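Local coordinates for conserved domain protein (Streptococcus pneumoniae, PDB 2I7R), which is of unknown function but belongs to the glyoxalase/bleomycin resistance protein/dioxygenase superfamily and forms an assembly of two subunits, at residues Gln18-Leu23 with Gly37-Thr42; Glu24-Lys29 with Leu84-Leu89; Ser101-Val104 with Leu110-Asp113. All blocks are in the same frame, centred on the assembly; numbering follows the deposited sequence.

Contact 1: Gln18-Leu23 with Gly37-Thr42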
loop_
_atom_site.group_PDB
_atom_site.type_symbol
_atom_site.label_atom_id
_atom_site.label_comp_id
_atom_site.label_asym_id
_atom_site.label_seq_id
_atom_site.Cartn_x
_atom_site.Cartn_y
_atom_site.Cartn_z
ATOM N N GLN A 18 -1.590 -18.811 4.951
ATOM C CA GLN A 18 -2.257 -18.379 6.188
ATOM C C GLN A 18 -2.645 -16.897 6.157
ATOM O O GLN A 18 -3.750 -16.514 6.544
ATOM C CB GLN A 18 -1.383 -18.665 7.417
ATOM C CG GLN A 18 -2.138 -18.555 8.767
ATOM C CD GLN A 18 -3.371 -19.478 8.826
ATOM O OE1 GLN A 18 -4.511 -19.030 9.062
ATOM N NE2 GLN A 18 -3.149 -20.764 8.576
ATOM N N VAL A 19 -1.712 -16.061 5.711
ATOM C CA VAL A 19 -1.981 -14.637 5.608
ATOM C C VAL A 19 -3.156 -14.438 4.633
ATOM O O VAL A 19 -4.050 -13.648 4.895
ATOM C CB VAL A 19 -0.678 -13.844 5.228
ATOM C CG1 VAL A 19 -0.944 -12.342 5.052
ATOM C CG2 VAL A 19 0.386 -14.081 6.284
ATOM N N CYS A 20 -3.175 -15.227 3.554
ATOM C CA CYS A 20 -4.227 -15.162 2.529
ATOM C C CYS A 20 -5.565 -15.530 3.131
ATOM O O CYS A 20 -6.541 -14.767 2.992
ATOM C CB CYS A 20 -3.932 -16.055 1.298
ATOM S SG CYS A 20 -5.279 -15.974 0.085
ATOM N N ALA A 21 -5.607 -16.694 3.788
ATOM C CA ALA A 21 -6.824 -17.189 4.436
ATOM C C ALA A 21 -7.394 -16.160 5.439
ATOM O O ALA A 21 -8.593 -15.878 5.462
ATOM C CB ALA A 21 -6.542 -18.504 5.121
ATOM N N ASP A 22 -6.513 -15.570 6.241
ATOM C CA ASP A 22 -6.912 -14.549 7.220
ATOM C C ASP A 22 -7.488 -13.284 6.556
ATOM O O ASP A 22 -8.488 -12.741 7.005
ATOM C CB ASP A 22 -5.722 -14.155 8.093
ATOM C CG ASP A 22 -5.287 -15.259 9.044
ATOM O OD1 ASP A 22 -6.016 -16.260 9.169
ATOM O OD2 ASP A 22 -4.209 -15.117 9.658
ATOM N N LEU A 23 -6.808 -12.814 5.520
ATOM C CA LEU A 23 -7.239 -11.657 4.733
ATOM C C LEU A 23 -8.601 -11.876 4.054
ATOM O O LEU A 23 -9.420 -10.979 4.041
ATOM C CB LEU A 23 -6.152 -11.293 3.713
ATOM C CG LEU A 23 -5.754 -9.825 3.523
ATOM C CD1 LEU A 23 -5.835 -8.956 4.802
ATOM C CD2 LEU A 23 -4.369 -9.690 2.820
ATOM N N GLY A 37 2.994 -19.507 -2.613
ATOM C CA GLY A 37 3.831 -18.321 -2.454
ATOM C C GLY A 37 3.305 -16.998 -2.994
ATOM O O GLY A 37 4.028 -16.012 -2.990
ATOM N N PHE A 38 2.054 -16.962 -3.430
ATOM C CA PHE A 38 1.486 -15.761 -4.013
ATOM C C PHE A 38 -0.013 -15.824 -3.852
ATOM O O PHE A 38 -0.573 -16.911 -3.968
ATOM C CB PHE A 38 1.850 -15.731 -5.502
ATOM C CG PHE A 38 1.330 -14.534 -6.264
ATOM C CD1 PHE A 38 2.121 -13.386 -6.418
ATOM C CD2 PHE A 38 0.090 -14.583 -6.923
ATOM C CE1 PHE A 38 1.663 -12.269 -7.186
ATOM C CE2 PHE A 38 -0.380 -13.466 -7.682
ATOM C CZ PHE A 38 0.437 -12.321 -7.816
ATOM N N ALA A 39 -0.656 -14.677 -3.607
ATOM C CA ALA A 39 -2.133 -14.518 -3.618
ATOM C C ALA A 39 -2.480 -13.134 -4.153
ATOM O O ALA A 39 -1.744 -12.158 -3.936
ATOM C CB ALA A 39 -2.738 -14.709 -2.209
ATOM N N GLN A 40 -3.588 -13.045 -4.872
ATOM C CA GLN A 40 -3.986 -11.795 -5.477
ATOM C C GLN A 40 -5.386 -11.494 -5.050
ATOM O O GLN A 40 -6.277 -12.321 -5.247
ATOM C CB GLN A 40 -3.971 -11.897 -7.012
ATOM C CG GLN A 40 -4.791 -10.798 -7.738
ATOM C CD GLN A 40 -4.933 -11.096 -9.239
ATOM O OE1 GLN A 40 -3.969 -11.518 -9.885
ATOM N NE2 GLN A 40 -6.130 -10.888 -9.786
ATOM N N PHE A 41 -5.592 -10.292 -4.525
ATOM C CA PHE A 41 -6.910 -9.809 -4.229
ATOM C C PHE A 41 -7.179 -8.622 -5.118
ATOM O O PHE A 41 -6.290 -7.817 -5.373
ATOM C CB PHE A 41 -7.008 -9.346 -2.763
ATOM C CG PHE A 41 -6.918 -10.462 -1.751
ATOM C CD1 PHE A 41 -8.074 -11.011 -1.205
ATOM C CD2 PHE A 41 -5.688 -10.952 -1.338
ATOM C CE1 PHE A 41 -8.007 -12.030 -0.259
ATOM C CE2 PHE A 41 -5.620 -11.975 -0.364
ATOM C CZ PHE A 41 -6.766 -12.503 0.160
ATOM N N THR A 42 -8.413 -8.514 -5.588
ATOM C CA THR A 42 -8.897 -7.278 -6.199
ATOM C C THR A 42 -9.832 -6.612 -5.175
ATOM O O THR A 42 -10.712 -7.261 -4.592
ATOM C CB THR A 42 -9.570 -7.580 -7.559
ATOM O OG1 THR A 42 -8.600 -8.217 -8.421
ATOM C CG2 THR A 42 -10.088 -6.304 -8.238
#
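With its sulfur trans to the backbone N (chi1 178°), Cys20 reaches from helix 16-27 to Ala39 and Phe41 of strand 38-43, while Phe41 holds its ring trans to its carbonyl carbon (chi1 -69°) and thrusts it back at the helix. The thiol settles against both strand residues: SG of Cys20 is 3.6 Å from CB of Ala39 and 3.8 Å from CZ of Phe41. Its approach to the ring is an oblique sulfur-aromatic contact, 4.8 Å from SG of Cys20 to the centroid of the Phe41 ring. At the ring's edge, in its plane, lies the carbonyl O of Cys20, 3.6 Å from CZ of Phe41. One turn along, Leu23 meets the same end of the ring aslant, CB of Leu23 lying 3.8 Å from CZ of Phe41. Leu50 of strand 46-51 backs Leu23, and Glu24 and Leu27 extend the helix's hold on the ring. This is a helix laid over a sheet, the segment axes 20° apart, as in the beta-alpha-beta-beta-beta modules of the glyoxalase superfamily. No hydrogen bond crosses the interface. Cohesion rests on burial of apolar surface and dispersion, with a probably favourable electrostatic term where the carbonyl oxygen faces the ring's electropositive rim.

Contact 2: Glu24-Lys29 with Leu84-Leu89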
loop_
_atom_site.group_PDB
_atom_site.type_symbol
_atom_site.label_atom_id
_atom_site.label_comp_id
_atom_site.label_asym_id
_atom_site.label_seq_id
_atom_site.Cartn_x
_atom_site.Cartn_y
_atom_site.Cartn_z
ATOM N N GLU A 24 -8.868 -13.091 3.553
ATOM C CA GLU A 24 -10.208 -13.433 3.026
ATOM C C GLU A 24 -11.355 -13.291 4.042
ATOM O O GLU A 24 -12.417 -12.793 3.691
ATOM C CB GLU A 24 -10.220 -14.838 2.415
ATOM C CG GLU A 24 -9.131 -15.039 1.378
ATOM C CD GLU A 24 -9.154 -16.407 0.710
ATOM O OE1 GLU A 24 -9.286 -17.443 1.405
ATOM O OE2 GLU A 24 -9.020 -16.430 -0.532
ATOM N N HIS A 25 -11.151 -13.735 5.291
ATOM C CA HIS A 25 -12.177 -13.554 6.322
ATOM C C HIS A 25 -12.352 -12.072 6.634
ATOM O O HIS A 25 -13.476 -11.578 6.720
ATOM C CB HIS A 25 -11.856 -14.330 7.598
ATOM C CG HIS A 25 -11.889 -15.809 7.424
ATOM N ND1 HIS A 25 -10.755 -16.587 7.468
ATOM C CD2 HIS A 25 -12.919 -16.656 7.193
ATOM C CE1 HIS A 25 -11.084 -17.853 7.276
ATOM N NE2 HIS A 25 -12.393 -17.921 7.114
ATOM N N ILE A 26 -11.242 -11.353 6.770
ATOM C CA ILE A 26 -11.345 -9.929 7.073
ATOM C C ILE A 26 -12.037 -9.134 5.959
ATOM O O ILE A 26 -12.855 -8.263 6.235
ATOM C CB ILE A 26 -9.985 -9.338 7.367
ATOM C CG1 ILE A 26 -9.486 -9.866 8.717
ATOM C CG2 ILE A 26 -10.057 -7.783 7.321
ATOM C CD1 ILE A 26 -8.018 -9.777 8.885
ATOM N N LEU A 27 -11.707 -9.436 4.709
ATOM C CA LEU A 27 -12.216 -8.693 3.580
ATOM C C LEU A 27 -13.563 -9.245 3.130
ATOM O O LEU A 27 -14.296 -8.596 2.367
ATOM C CB LEU A 27 -11.229 -8.774 2.421
ATOM C CG LEU A 27 -9.902 -8.014 2.533
ATOM C CD1 LEU A 27 -8.973 -8.435 1.387
ATOM C CD2 LEU A 27 -10.161 -6.480 2.588
ATOM N N ASP A 28 -13.873 -10.460 3.599
ATOM C CA ASP A 28 -15.093 -11.159 3.233
ATOM C C ASP A 28 -15.127 -11.375 1.718
ATOM O O ASP A 28 -16.181 -11.283 1.095
ATOM C CB ASP A 28 -16.323 -10.361 3.679
ATOM C CG ASP A 28 -17.584 -11.147 3.587
ATOM O OD1 ASP A 28 -17.528 -12.376 3.714
ATOM O OD2 ASP A 28 -18.639 -10.526 3.398
ATOM N N LYS A 29 -13.968 -11.634 1.131
ATOM C CA LYS A 29 -13.924 -12.089 -0.268
ATOM C C LYS A 29 -12.720 -12.963 -0.459
ATOM O O LYS A 29 -11.693 -12.786 0.230
ATOM C CB LYS A 29 -13.925 -10.927 -1.283
ATOM C CG LYS A 29 -12.639 -10.175 -1.404
ATOM C CD LYS A 29 -12.831 -8.946 -2.285
ATOM C CE LYS A 29 -12.970 -9.305 -3.747
ATOM N NZ LYS A 29 -13.526 -8.130 -4.491
ATOM N N LEU A 84 -16.657 -12.377 13.923
ATOM C CA LEU A 84 -15.503 -13.201 13.544
ATOM C C LEU A 84 -14.414 -13.289 14.610
ATOM O O LEU A 84 -13.587 -14.181 14.557
ATOM C CB LEU A 84 -14.857 -12.695 12.243
ATOM C CG LEU A 84 -15.526 -13.094 10.934
ATOM C CD1 LEU A 84 -14.838 -12.359 9.787
ATOM C CD2 LEU A 84 -15.474 -14.634 10.738
ATOM N N GLY A 85 -14.391 -12.357 15.558
ATOM C CA GLY A 85 -13.337 -12.361 16.553
ATOM C C GLY A 85 -12.068 -11.648 16.120
ATOM O O GLY A 85 -10.994 -11.832 16.717
ATOM N N ILE A 86 -12.175 -10.821 15.089
ATOM C CA ILE A 86 -11.041 -9.984 14.660
ATOM C C ILE A 86 -10.711 -8.839 15.633
ATOM O O ILE A 86 -11.619 -8.205 16.156
ATOM C CB ILE A 86 -11.309 -9.406 13.277
ATOM C CG1 ILE A 86 -11.594 -10.559 12.281
ATOM C CG2 ILE A 86 -10.160 -8.520 12.845
ATOM C CD1 ILE A 86 -10.467 -11.633 12.238
ATOM N N LYS A 87 -9.427 -8.580 15.876
ATOM C CA LYS A 87 -9.025 -7.489 16.758
ATOM C C LYS A 87 -9.400 -6.145 16.146
ATOM O O LYS A 87 -8.880 -5.766 15.090
ATOM C CB LYS A 87 -7.527 -7.532 17.092
ATOM C CG LYS A 87 -7.042 -6.414 18.047
ATOM C CD LYS A 87 -7.809 -6.447 19.372
ATOM C CE LYS A 87 -7.383 -5.393 20.426
ATOM N NZ LYS A 87 -8.559 -5.116 21.374
ATOM N N VAL A 88 -10.305 -5.442 16.825
ATOM C CA VAL A 88 -10.687 -4.103 16.442
ATOM C C VAL A 88 -9.821 -3.137 17.222
ATOM O O VAL A 88 -9.840 -3.132 18.454
ATOM C CB VAL A 88 -12.193 -3.826 16.668
ATOM C CG1 VAL A 88 -12.505 -2.354 16.409
ATOM C CG2 VAL A 88 -13.045 -4.718 15.744
ATOM N N LEU A 89 -9.053 -2.334 16.492
ATOM C CA LEU A 89 -8.125 -1.384 17.086
ATOM C C LEU A 89 -8.779 -0.043 17.456
ATOM O O LEU A 89 -8.327 0.605 18.388
ATOM C CB LEU A 89 -6.914 -1.156 16.159
ATOM C CG LEU A 89 -6.018 -2.373 15.893
ATOM C CD1 LEU A 89 -4.941 -2.042 14.890
ATOM C CD2 LEU A 89 -5.392 -2.911 17.202
#
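Ile26, on the last turn of helix 16-27, meets Ile86 just beyond a Schellman motif that ends helix 74-84, with Gly85 at positive phi; the contact joins that last turn to the turn between helix 74-84 and strand 88-94, in a chain of the glyoxalase superfamily. Ile86 can be followed outward. Its CB points toward helix 16-27 and branches there. CG1, trans to the carbonyl carbon (chi1 -56°), takes the chain to the neighbouring helix and lies 4.2 Å from CG1 of Ile26. Beyond it the tip, CD1 of Ile86, turns aside at chi2 -55° and comes 4.1 Å from that same CG1 of Ile26, so that both outer atoms of one branch rest on a single methylene. Ile26 is buried and also touches Phe114 of strand 111-116, which continues the apolar layer beneath the helix. Arg80 of helix 74-84 adds a polar tie by donating to the carbonyl O of Ile26. Nearer the surface, CD1 of Leu84 meets the backbone and CB of His25. The closest approach there is from CD1 of Leu84 to the carbonyl O of His25, at 3.4 Å, with CB of His25 4.2 Å from the same methyl.

Contact 3: Ser101-Val104 with Leu110-Asp113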
loop_
_atom_site.group_PDB
_atom_site.type_symbol
_atom_site.label_atom_id
_atom_site.label_comp_id
_atom_site.label_asym_id
_atom_site.label_seq_id
_atom_site.Cartn_x
_atom_site.Cartn_y
_atom_site.Cartn_z
ATOM N N SER A 101 -14.721 5.828 10.373
ATOM C CA SER A 101 -13.741 4.775 10.165
ATOM C C SER A 101 -13.738 3.707 11.249
ATOM O O SER A 101 -14.276 3.885 12.314
ATOM C CB SER A 101 -12.336 5.363 9.994
ATOM O OG SER A 101 -11.859 5.839 11.226
ATOM N N LEU A 102 -13.106 2.600 10.913
ATOM C CA LEU A 102 -13.016 1.400 11.729
ATOM C C LEU A 102 -11.635 0.825 11.410
ATOM O O LEU A 102 -11.351 0.462 10.261
ATOM C CB LEU A 102 -14.096 0.397 11.314
ATOM C CG LEU A 102 -14.026 -1.042 11.831
ATOM C CD1 LEU A 102 -14.170 -1.051 13.366
ATOM C CD2 LEU A 102 -15.099 -1.914 11.144
ATOM N N LEU A 103 -10.800 0.754 12.432
ATOM C CA LEU A 103 -9.441 0.250 12.309
ATOM C C LEU A 103 -9.321 -1.149 12.867
ATOM O O LEU A 103 -9.691 -1.386 14.020
ATOM C CB LEU A 103 -8.489 1.184 13.042
ATOM C CG LEU A 103 -8.103 2.130 11.915
ATOM C CD1 LEU A 103 -8.516 3.549 12.206
ATOM C CD2 LEU A 103 -6.622 1.960 11.501
ATOM N N VAL A 104 -8.824 -2.075 12.047
ATOM C CA VAL A 104 -8.750 -3.481 12.470
ATOM C C VAL A 104 -7.343 -4.055 12.301
ATOM O O VAL A 104 -6.608 -3.633 11.425
ATOM C CB VAL A 104 -9.832 -4.381 11.771
ATOM C CG1 VAL A 104 -11.127 -3.609 11.630
ATOM C CG2 VAL A 104 -9.386 -4.838 10.427
ATOM N N LEU A 110 -0.301 -6.220 9.441
ATOM C CA LEU A 110 -1.096 -5.265 8.616
ATOM C C LEU A 110 -2.198 -4.687 9.465
ATOM O O LEU A 110 -2.709 -5.389 10.331
ATOM C CB LEU A 110 -1.747 -5.906 7.398
ATOM C CG LEU A 110 -0.754 -6.535 6.418
ATOM C CD1 LEU A 110 -1.431 -7.544 5.561
ATOM C CD2 LEU A 110 -0.079 -5.454 5.650
ATOM N N VAL A 111 -2.543 -3.432 9.186
ATOM C CA VAL A 111 -3.651 -2.710 9.807
ATOM C C VAL A 111 -4.570 -2.209 8.678
ATOM O O VAL A 111 -4.119 -1.657 7.664
ATOM C CB VAL A 111 -3.153 -1.480 10.662
ATOM C CG1 VAL A 111 -4.347 -0.630 11.182
ATOM C CG2 VAL A 111 -2.159 -1.912 11.834
ATOM N N LEU A 112 -5.858 -2.422 8.850
ATOM C CA LEU A 112 -6.811 -2.075 7.799
ATOM C C LEU A 112 -7.778 -1.052 8.361
ATOM O O LEU A 112 -8.150 -1.126 9.543
ATOM C CB LEU A 112 -7.554 -3.310 7.258
ATOM C CG LEU A 112 -6.680 -4.224 6.355
ATOM C CD1 LEU A 112 -5.793 -5.119 7.192
ATOM C CD2 LEU A 112 -7.536 -5.086 5.395
ATOM N N ASP A 113 -8.164 -0.103 7.514
ATOM C CA ASP A 113 -9.227 0.848 7.854
ATOM C C ASP A 113 -10.361 0.683 6.863
ATOM O O ASP A 113 -10.161 0.820 5.661
ATOM C CB ASP A 113 -8.678 2.281 7.822
ATOM C CG ASP A 113 -9.746 3.343 8.054
ATOM O OD1 ASP A 113 -10.718 3.073 8.775
ATOM O OD2 ASP A 113 -9.603 4.450 7.516
#
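Asp113 and Val104, the two residues with most surface buried here, illustrate how one antiparallel hairpin, strands 100-105 and 111-116, can be held by backbone and side chain together. Val104 forms a hydrogen-bonded pair with Leu112. N of Val104 binds O of Leu112 at 2.8 Å, and N of Leu112 returns a bond of 2.9 Å to O of Val104. Beside this pair of bonds CG2 of Val104 packs 4.0 Å from CB of Leu112, the two side chains sharing a face of the sheet.

Asp113 pairs with Leu103 at a non-hydrogen-bonded position, and its carboxylate adds a side-chain bond to the partner strand's backbone. With CG trans to the backbone N (chi1 175°), OD1 of Asp113 turns across to that strand and accepts N-H of Leu102 at 3.2 Å, a bent bond of 147°. OD1 also lies 3.1 Å from CB of Ser101 and 3.1 Å from the carbonyl O of Leu102, an approach of two acceptors that is probably unfavourable but offset by the carboxylate's hydrogen bonds. OD2 is bonded to ND1 of His68, so the buried carboxylate is held through both oxygens, probably restricting its rotation. On the same face Leu103 leans toward the partner strand, its CD2 pressed tightly to CG1 of Val111 at 3.5 Å.

Strand 65-70 flanks 111-116, and 88-94 flanks 100-105, placing the hairpin in the middle of a four-stranded mixed sheet. Helix 74-84 packs on the Leu102 and Val104 face, with Leu81 touching both and Val74 and Tyr78 touching Leu102, whereas Val56 of the second subunit touches Leu103 and Val111.

From the N terminus, helix 16-27 supplies the first segments of both contact 1 and contact 2. Contact 1 closes a short loop, bringing strand 38-43 back to the helix. Contact 2 opens before that loop is complete and closes much later, after helix 74-84, so the two cross; Phe41 touches Glu24 and Leu27 where they adjoin. Contact 3 follows in series as a tight hairpin. Contacts 2 and 3 meet where strand 88-94 joins 100-105, with a probable backbone hydrogen bond between Leu89 and Leu103. Contact 1 therefore ties a helix to the first sheet, contact 2 joins that helix's end to the turn leading into strand 88-94, and contact 3 pairs the two central strands of the second sheet.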